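Local structure of DNA polymerase III beta subunit (Streptococcus pyogenes, 2AVT) at residues Leu142-Ile146 and Phe211-Asp217; Val38-Val43 and Leu67-Pro72. The protein probably forms a ring-shaped dimer that encircles duplex DNA and slides along it, tethering the replicative polymerase to its template. All coordinates share one frame; numbering follows the deposited sequence.

Contact 1 (Leu142-Ile146 and Phe211-Asp217)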
ATOM      1  N   LEU A 142      -9.443 -16.173 -21.595  1.00 30.88           N
ATOM      2  CA  LEU A 142      -9.771 -16.646 -20.262  1.00 33.60           C
ATOM      3  C   LEU A 142      -9.702 -15.486 -19.270  1.00 32.54           C
ATOM      4  O   LEU A 142     -10.589 -15.319 -18.435  1.00 32.51           O
ATOM      5  CB  LEU A 142      -8.802 -17.763 -19.871  1.00 34.89           C
ATOM      6  CG  LEU A 142      -9.274 -18.818 -18.873  1.00 39.27           C
ATOM      7  CD1 LEU A 142     -10.706 -19.246 -19.178  1.00 39.59           C
ATOM      8  CD2 LEU A 142      -8.330 -20.006 -18.944  1.00 39.21           C
ATOM      9  N   LYS A 143      -8.662 -14.671 -19.384  1.00 31.88           N
ATOM     10  CA  LYS A 143      -8.496 -13.533 -18.487  1.00 33.37           C
ATOM     11  C   LYS A 143      -9.614 -12.517 -18.654  1.00 33.32           C
ATOM     12  O   LYS A 143      -9.989 -11.836 -17.698  1.00 32.38           O
ATOM     13  CB  LYS A 143      -7.156 -12.835 -18.732  1.00 32.14           C
ATOM     14  CG  LYS A 143      -5.941 -13.583 -18.222  1.00 34.20           C
ATOM     15  CD  LYS A 143      -4.741 -12.634 -18.170  1.00 34.10           C
ATOM     16  CE  LYS A 143      -3.484 -13.337 -17.698  1.00 35.57           C
ATOM     17  NZ  LYS A 143      -2.373 -12.364 -17.441  1.00 38.94           N
ATOM     18  N   SER A 144     -10.126 -12.402 -19.877  1.00 32.90           N
ATOM     19  CA  SER A 144     -11.205 -11.466 -20.172  1.00 32.36           C
ATOM     20  C   SER A 144     -12.490 -11.913 -19.498  1.00 31.64           C
ATOM     21  O   SER A 144     -13.224 -11.094 -18.948  1.00 32.86           O
ATOM     22  CB  SER A 144     -11.435 -11.373 -21.678  1.00 34.07           C
ATOM     23  OG  SER A 144     -12.535 -10.530 -21.947  1.00 37.24           O
ATOM     24  N   ILE A 145     -12.757 -13.214 -19.555  1.00 31.17           N
ATOM     25  CA  ILE A 145     -13.944 -13.812 -18.943  1.00 32.95           C
ATOM     26  C   ILE A 145     -13.908 -13.611 -17.424  1.00 34.47           C
ATOM     27  O   ILE A 145     -14.917 -13.277 -16.797  1.00 34.02           O
ATOM     28  CB  ILE A 145     -14.006 -15.335 -19.242  1.00 31.90           C
ATOM     29  CG1 ILE A 145     -14.258 -15.564 -20.739  1.00 33.37           C
ATOM     30  CG2 ILE A 145     -15.073 -15.992 -18.391  1.00 32.99           C
ATOM     31  CD1 ILE A 145     -14.089 -17.018 -21.190  1.00 27.89           C
ATOM     32  N   ILE A 146     -12.729 -13.815 -16.842  1.00 34.84           N
ATOM     33  CA  ILE A 146     -12.534 -13.660 -15.408  1.00 32.78           C
ATOM     34  C   ILE A 146     -12.786 -12.238 -14.918  1.00 33.97           C
ATOM     35  O   ILE A 146     -13.554 -12.029 -13.977  1.00 32.61           O
ATOM     36  CB  ILE A 146     -11.107 -14.077 -15.009  1.00 33.05           C
ATOM     37  CG1 ILE A 146     -10.929 -15.570 -15.284  1.00 29.73           C
ATOM     38  CG2 ILE A 146     -10.846 -13.728 -13.535  1.00 32.05           C
ATOM     39  CD1 ILE A 146      -9.535 -16.083 -15.107  1.00 32.43           C
ATOM     40  N   PHE A 211      -5.535 -16.905 -11.180  1.00 30.74           N
ATOM     41  CA  PHE A 211      -5.179 -17.436 -12.495  1.00 32.06           C
ATOM     42  C   PHE A 211      -4.576 -16.312 -13.332  1.00 32.57           C
ATOM     43  O   PHE A 211      -3.516 -16.470 -13.940  1.00 32.33           O
ATOM     44  CB  PHE A 211      -6.415 -17.968 -13.229  1.00 31.35           C
ATOM     45  CG  PHE A 211      -6.154 -18.334 -14.671  1.00 30.80           C
ATOM     46  CD1 PHE A 211      -6.272 -17.386 -15.675  1.00 29.30           C
ATOM     47  CD2 PHE A 211      -5.763 -19.617 -15.019  1.00 29.32           C
ATOM     48  CE1 PHE A 211      -6.000 -17.710 -17.001  1.00 28.67           C
ATOM     49  CE2 PHE A 211      -5.491 -19.949 -16.345  1.00 29.72           C
ATOM     50  CZ  PHE A 211      -5.609 -18.991 -17.334  1.00 29.34           C
ATOM     51  N   SER A 212      -5.267 -15.177 -13.356  1.00 33.74           N
ATOM     52  CA  SER A 212      -4.831 -14.017 -14.125  1.00 35.18           C
ATOM     53  C   SER A 212      -3.476 -13.494 -13.683  1.00 35.28           C
ATOM     54  O   SER A 212      -2.677 -13.028 -14.502  1.00 34.09           O
ATOM     55  CB  SER A 212      -5.869 -12.895 -14.020  1.00 36.01           C
ATOM     56  OG  SER A 212      -7.071 -13.258 -14.675  1.00 36.87           O
ATOM     57  N   ALA A 213      -3.217 -13.572 -12.384  1.00 34.01           N
ATOM     58  CA  ALA A 213      -1.955 -13.092 -11.845  1.00 35.02           C
ATOM     59  C   ALA A 213      -0.809 -14.057 -12.115  1.00 34.88           C
ATOM     60  O   ALA A 213       0.330 -13.635 -12.294  1.00 37.84           O
ATOM     61  CB  ALA A 213      -2.086 -12.846 -10.334  1.00 33.77           C
ATOM     62  N   VAL A 214      -1.111 -15.347 -12.163  1.00 32.45           N
ATOM     63  CA  VAL A 214      -0.083 -16.361 -12.372  1.00 33.80           C
ATOM     64  C   VAL A 214       0.356 -16.579 -13.821  1.00 34.40           C
ATOM     65  O   VAL A 214       1.548 -16.748 -14.090  1.00 34.00           O
ATOM     66  CB  VAL A 214      -0.533 -17.712 -11.788  1.00 33.82           C
ATOM     67  CG1 VAL A 214       0.549 -18.757 -11.998  1.00 33.83           C
ATOM     68  CG2 VAL A 214      -0.842 -17.550 -10.296  1.00 34.33           C
ATOM     69  N   PHE A 215      -0.597 -16.603 -14.749  1.00 33.03           N
ATOM     70  CA  PHE A 215      -0.262 -16.797 -16.152  1.00 34.41           C
ATOM     71  C   PHE A 215      -0.027 -15.450 -16.833  1.00 35.49           C
ATOM     72  O   PHE A 215      -0.963 -14.680 -17.054  1.00 35.53           O
ATOM     73  CB  PHE A 215      -1.368 -17.576 -16.876  1.00 33.15           C
ATOM     74  CG  PHE A 215      -1.456 -19.024 -16.461  1.00 35.28           C
ATOM     75  CD1 PHE A 215      -0.660 -19.983 -17.068  1.00 33.91           C
ATOM     76  CD2 PHE A 215      -2.307 -19.421 -15.439  1.00 34.72           C
ATOM     77  CE1 PHE A 215      -0.705 -21.307 -16.670  1.00 32.23           C
ATOM     78  CE2 PHE A 215      -2.356 -20.744 -15.036  1.00 34.53           C
ATOM     79  CZ  PHE A 215      -1.555 -21.688 -15.653  1.00 34.11           C
ATOM     80  N   THR A 216       1.237 -15.165 -17.142  1.00 36.08           N
ATOM     81  CA  THR A 216       1.601 -13.912 -17.794  1.00 35.80           C
ATOM     82  C   THR A 216       1.164 -13.898 -19.255  1.00 36.00           C
ATOM     83  O   THR A 216       0.995 -14.944 -19.885  1.00 34.00           O
ATOM     84  CB  THR A 216       3.120 -13.653 -17.698  1.00 35.18           C
ATOM     85  OG1 THR A 216       3.833 -14.869 -17.960  1.00 37.88           O
ATOM     86  CG2 THR A 216       3.478 -13.146 -16.312  1.00 37.77           C
ATOM     87  N   ASP A 217       0.989 -12.698 -19.785  1.00 38.53           N
ATOM     88  CA  ASP A 217       0.517 -12.515 -21.149  1.00 41.26           C
ATOM     89  C   ASP A 217       1.383 -13.088 -22.257  1.00 42.44           C
ATOM     90  O   ASP A 217       0.896 -13.313 -23.364  1.00 42.38           O
ATOM     91  CB  ASP A 217       0.240 -11.034 -21.374  1.00 41.91           C
ATOM     92  CG  ASP A 217      -0.610 -10.449 -20.261  1.00 43.75           C
ATOM     93  OD1 ASP A 217      -1.589 -11.124 -19.871  1.00 43.05           O
ATOM     94  OD2 ASP A 217      -0.306  -9.339 -19.770  1.00 42.54           O
TER
HETATM   95  O   HOH W   1      -8.600 -11.437 -15.468  1.00 29.72           O
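The Phe211 ring meets Leu142, Lys143 and Ile146 of the other helix. Leu142 CD2 and Ile146 CD1 both reach it obliquely: the leucine methyl comes within 3.3 Å of Phe211 CZ, a tight approach, and the isoleucine methyl within 3.6 Å of Phe211 CD1. Lys143 CG lies at the ring edge, near its plane. One face is taken by Phe215, whose CD2 stands over it toward the rim, while the edge of the Phe215 ring receives Phe211 O in plane. With CG anti to the backbone N (chi1 171°), Phe211 turns its ring toward helix 139-149, where it crosses the side chains of Leu142 and Ile146, one turn apart, at about a right angle.

Lys143 carries the polar half. Beyond CG its chain is fully extended, and this puts NZ at the end of helix 205-214, where Phe215 is the first residue to leave helical geometry. There NZ bonds Ser212 O at 3.0 Å, on a lone pair in the carbonyl plane (142° at the oxygen), and makes a weak bond to Phe215 O. A salt bridge of 2.8 Å joins NZ to Asp217 OD1, approached from above the carboxylate plane. Three oxygens thus surround one ammonium group, whose charge would probably also suit the negative end of the helix dipole. Near the start of this lysine, a water donates to Lys143 O and lies unusually close to Ser212 OG, so that second bond is doubtful in detail.

Outward from the pair, Ile145 packs on strands 174-180 and 184-191, whereas Val214 and Phe215 pack on strand 238-243. The arrangement is the side-by-side helix pair of one domain in the bacterial beta subunit fold, each helix lying against its own sheet.

Contact 2 (Val38-Val43 and Leu67-Pro72)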
ATOM      1  N   VAL A  38      14.161 -30.688  -7.248  1.00 29.33           N
ATOM      2  CA  VAL A  38      15.160 -30.512  -8.279  1.00 29.61           C
ATOM      3  C   VAL A  38      15.325 -31.803  -9.070  1.00 31.11           C
ATOM      4  O   VAL A  38      15.656 -32.852  -8.507  1.00 30.88           O
ATOM      5  CB  VAL A  38      16.516 -30.102  -7.659  1.00 30.92           C
ATOM      6  CG1 VAL A  38      17.550 -29.906  -8.749  1.00 29.84           C
ATOM      7  CG2 VAL A  38      16.347 -28.817  -6.835  1.00 26.90           C
ATOM      8  N   THR A  39      15.069 -31.726 -10.375  1.00 33.01           N
ATOM      9  CA  THR A  39      15.210 -32.890 -11.246  1.00 33.83           C
ATOM     10  C   THR A  39      16.214 -32.588 -12.351  1.00 34.66           C
ATOM     11  O   THR A  39      16.719 -31.466 -12.459  1.00 34.95           O
ATOM     12  CB  THR A  39      13.861 -33.297 -11.872  1.00 34.76           C
ATOM     13  OG1 THR A  39      13.446 -32.309 -12.821  1.00 34.47           O
ATOM     14  CG2 THR A  39      12.800 -33.417 -10.791  1.00 35.47           C
ATOM     15  N   SER A  40      16.503 -33.587 -13.178  1.00 36.03           N
ATOM     16  CA  SER A  40      17.472 -33.412 -14.254  1.00 36.04           C
ATOM     17  C   SER A  40      17.094 -32.336 -15.264  1.00 34.77           C
ATOM     18  O   SER A  40      17.957 -31.685 -15.860  1.00 34.16           O
ATOM     19  CB  SER A  40      17.666 -34.738 -14.985  1.00 39.20           C
ATOM     20  OG  SER A  40      17.977 -35.771 -14.070  1.00 45.51           O
ATOM     21  N   THR A  41      15.798 -32.131 -15.449  1.00 34.47           N
ATOM     22  CA  THR A  41      15.346 -31.166 -16.430  1.00 33.42           C
ATOM     23  C   THR A  41      14.908 -29.808 -15.898  1.00 33.45           C
ATOM     24  O   THR A  41      14.514 -28.939 -16.674  1.00 33.82           O
ATOM     25  CB  THR A  41      14.207 -31.766 -17.254  1.00 35.75           C
ATOM     26  OG1 THR A  41      13.189 -32.247 -16.370  1.00 35.45           O
ATOM     27  CG2 THR A  41      14.722 -32.930 -18.093  1.00 35.99           C
ATOM     28  N   GLY A  42      14.966 -29.605 -14.585  1.00 32.05           N
ATOM     29  CA  GLY A  42      14.560 -28.312 -14.058  1.00 27.34           C
ATOM     30  C   GLY A  42      14.300 -28.270 -12.564  1.00 26.07           C
ATOM     31  O   GLY A  42      14.417 -29.276 -11.861  1.00 23.72           O
ATOM     32  N   VAL A  43      13.953 -27.083 -12.082  1.00 25.62           N
ATOM     33  CA  VAL A  43      13.655 -26.880 -10.672  1.00 25.16           C
ATOM     34  C   VAL A  43      12.164 -26.596 -10.558  1.00 23.49           C
ATOM     35  O   VAL A  43      11.669 -25.585 -11.047  1.00 26.07           O
ATOM     36  CB  VAL A  43      14.474 -25.698 -10.105  1.00 27.26           C
ATOM     37  CG1 VAL A  43      13.932 -25.282  -8.734  1.00 27.18           C
ATOM     38  CG2 VAL A  43      15.952 -26.108  -9.991  1.00 22.60           C
ATOM     39  N   LEU A  67      20.408 -21.618 -15.329  1.00 33.47           N
ATOM     40  CA  LEU A  67      20.192 -22.619 -14.299  1.00 33.60           C
ATOM     41  C   LEU A  67      21.051 -23.822 -14.622  1.00 34.08           C
ATOM     42  O   LEU A  67      20.964 -24.373 -15.720  1.00 33.38           O
ATOM     43  CB  LEU A  67      18.719 -23.055 -14.273  1.00 33.67           C
ATOM     44  CG  LEU A  67      18.415 -24.347 -13.507  1.00 31.91           C
ATOM     45  CD1 LEU A  67      18.697 -24.141 -12.025  1.00 31.65           C
ATOM     46  CD2 LEU A  67      16.960 -24.750 -13.720  1.00 31.76           C
ATOM     47  N   LEU A  68      21.885 -24.222 -13.673  1.00 33.16           N
ATOM     48  CA  LEU A  68      22.739 -25.381 -13.851  1.00 34.13           C
ATOM     49  C   LEU A  68      22.479 -26.293 -12.665  1.00 33.31           C
ATOM     50  O   LEU A  68      22.674 -25.898 -11.512  1.00 30.32           O
ATOM     51  CB  LEU A  68      24.217 -24.968 -13.886  1.00 36.62           C
ATOM     52  CG  LEU A  68      25.203 -26.144 -13.797  1.00 42.01           C
ATOM     53  CD1 LEU A  68      24.875 -27.167 -14.883  1.00 43.48           C
ATOM     54  CD2 LEU A  68      26.645 -25.646 -13.953  1.00 43.46           C
ATOM     55  N   ILE A  69      22.031 -27.507 -12.958  1.00 32.16           N
ATOM     56  CA  ILE A  69      21.723 -28.489 -11.932  1.00 31.24           C
ATOM     57  C   ILE A  69      22.798 -29.557 -11.837  1.00 32.40           C
ATOM     58  O   ILE A  69      23.152 -30.204 -12.826  1.00 33.08           O
ATOM     59  CB  ILE A  69      20.366 -29.146 -12.215  1.00 30.64           C
ATOM     60  CG1 ILE A  69      19.256 -28.094 -12.072  1.00 31.97           C
ATOM     61  CG2 ILE A  69      20.160 -30.329 -11.293  1.00 31.06           C
ATOM     62  CD1 ILE A  69      17.865 -28.600 -12.406  1.00 33.55           C
ATOM     63  N   THR A  70      23.297 -29.746 -10.623  1.00 34.01           N
ATOM     64  CA  THR A  70      24.357 -30.700 -10.336  1.00 34.47           C
ATOM     65  C   THR A  70      23.881 -31.979  -9.672  1.00 35.41           C
ATOM     66  O   THR A  70      24.420 -33.053  -9.936  1.00 34.52           O
ATOM     67  CB  THR A  70      25.406 -30.050  -9.430  1.00 35.01           C
ATOM     68  OG1 THR A  70      26.141 -29.084 -10.186  1.00 37.76           O
ATOM     69  CG2 THR A  70      26.348 -31.092  -8.852  1.00 38.02           C
ATOM     70  N   SER A  71      22.878 -31.863  -8.804  1.00 34.94           N
ATOM     71  CA  SER A  71      22.352 -33.025  -8.100  1.00 33.90           C
ATOM     72  C   SER A  71      20.869 -32.853  -7.766  1.00 34.57           C
ATOM     73  O   SER A  71      20.415 -31.757  -7.432  1.00 32.12           O
ATOM     74  CB  SER A  71      23.161 -33.262  -6.822  1.00 34.17           C
ATOM     75  OG  SER A  71      22.735 -34.446  -6.166  1.00 37.78           O
ATOM     76  N   PRO A  72      20.096 -33.947  -7.868  1.00 34.77           N
ATOM     77  CA  PRO A  72      18.653 -34.023  -7.605  1.00 36.24           C
ATOM     78  C   PRO A  72      18.332 -33.928  -6.116  1.00 34.74           C
ATOM     79  O   PRO A  72      19.204 -34.131  -5.275  1.00 35.90           O
ATOM     80  CB  PRO A  72      18.260 -35.399  -8.172  1.00 37.50           C
ATOM     81  CG  PRO A  72      19.367 -35.726  -9.139  1.00 38.18           C
ATOM     82  CD  PRO A  72      20.587 -35.220  -8.418  1.00 36.36           C
TER
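Strand 67-71, at the margin of one sheet, packs its side chains against the tip of the hairpin 33-39/42-48 of another sheet. No hydrogen bond crosses between 38-43 and 67-72, so this contact in the N-terminal domain rests mainly on apolar side chains, with some methyl and CA-H contacts to carbonyl oxygens. Ile69 stands at its middle. Its CG2 meets Val38 CG1 at 3.7 Å, the two side chains sliding past each other in opposite directions. The other branch, from CB through CG1, is extended (chi2 177°) and carries CD1 to the mouth of the turn, where CD1 presses against Thr39 O at 3.1 Å and lies 3.6 Å from Gly42 O.

Those two carbonyls belong to the backbone pairing that closes the hairpin. Thr39 to Gly42 is a type I turn, held by Thr39 N to Gly42 O at 2.9 Å and by a weaker return bond from Gly42 N to Thr39 O. On the next strand Val43 CG2 rests over both Leu67 CD1 (3.9 Å) and Ile69 CD1 (4.0 Å), since Leu67 and Ile69 project from the same side of strand 67-71.

At the far end the backbones draw together. Val38 CG1, anti to its own nitrogen (chi1 -179°), reaches Ser71 O at 3.7 Å, and Pro72 CA makes a CA-H...O contact of 3.3 Å with Val38 O.

Just beyond, Val38 pairs by backbone with Gly73, so the chain leaves one sheet after Ser71 and joins the other at strand 73-78. Thr70 and Ser71 form a classic beta bulge opposite Gln3. Strand 3-7 lies alongside 67-71 and supplies Phe4, touched by Val38, Leu67 and Ile69; Val43 in turn pairs by backbone with Ile58 of strand 52-59.

In the fold
Contact 1 lies near the middle of the chain, its centre about 7 Å from the chain centre, though it is only partly buried, whereas contact 2 sits about 32 Å out. Their own centres are about 29 Å apart, and with nearest atoms about 13 Å apart they do not touch. They follow in series along the chain, contact 2 in the N-terminal domain and contact 1 in the central one. An eight-stranded sheet connects them: it contains the hairpin strands of contact 2 and also strand 238-243, on which Val214 and Phe215 of contact 1 pack. Neither contact is touched by the other subunit, so both belong to the architecture of a single chain.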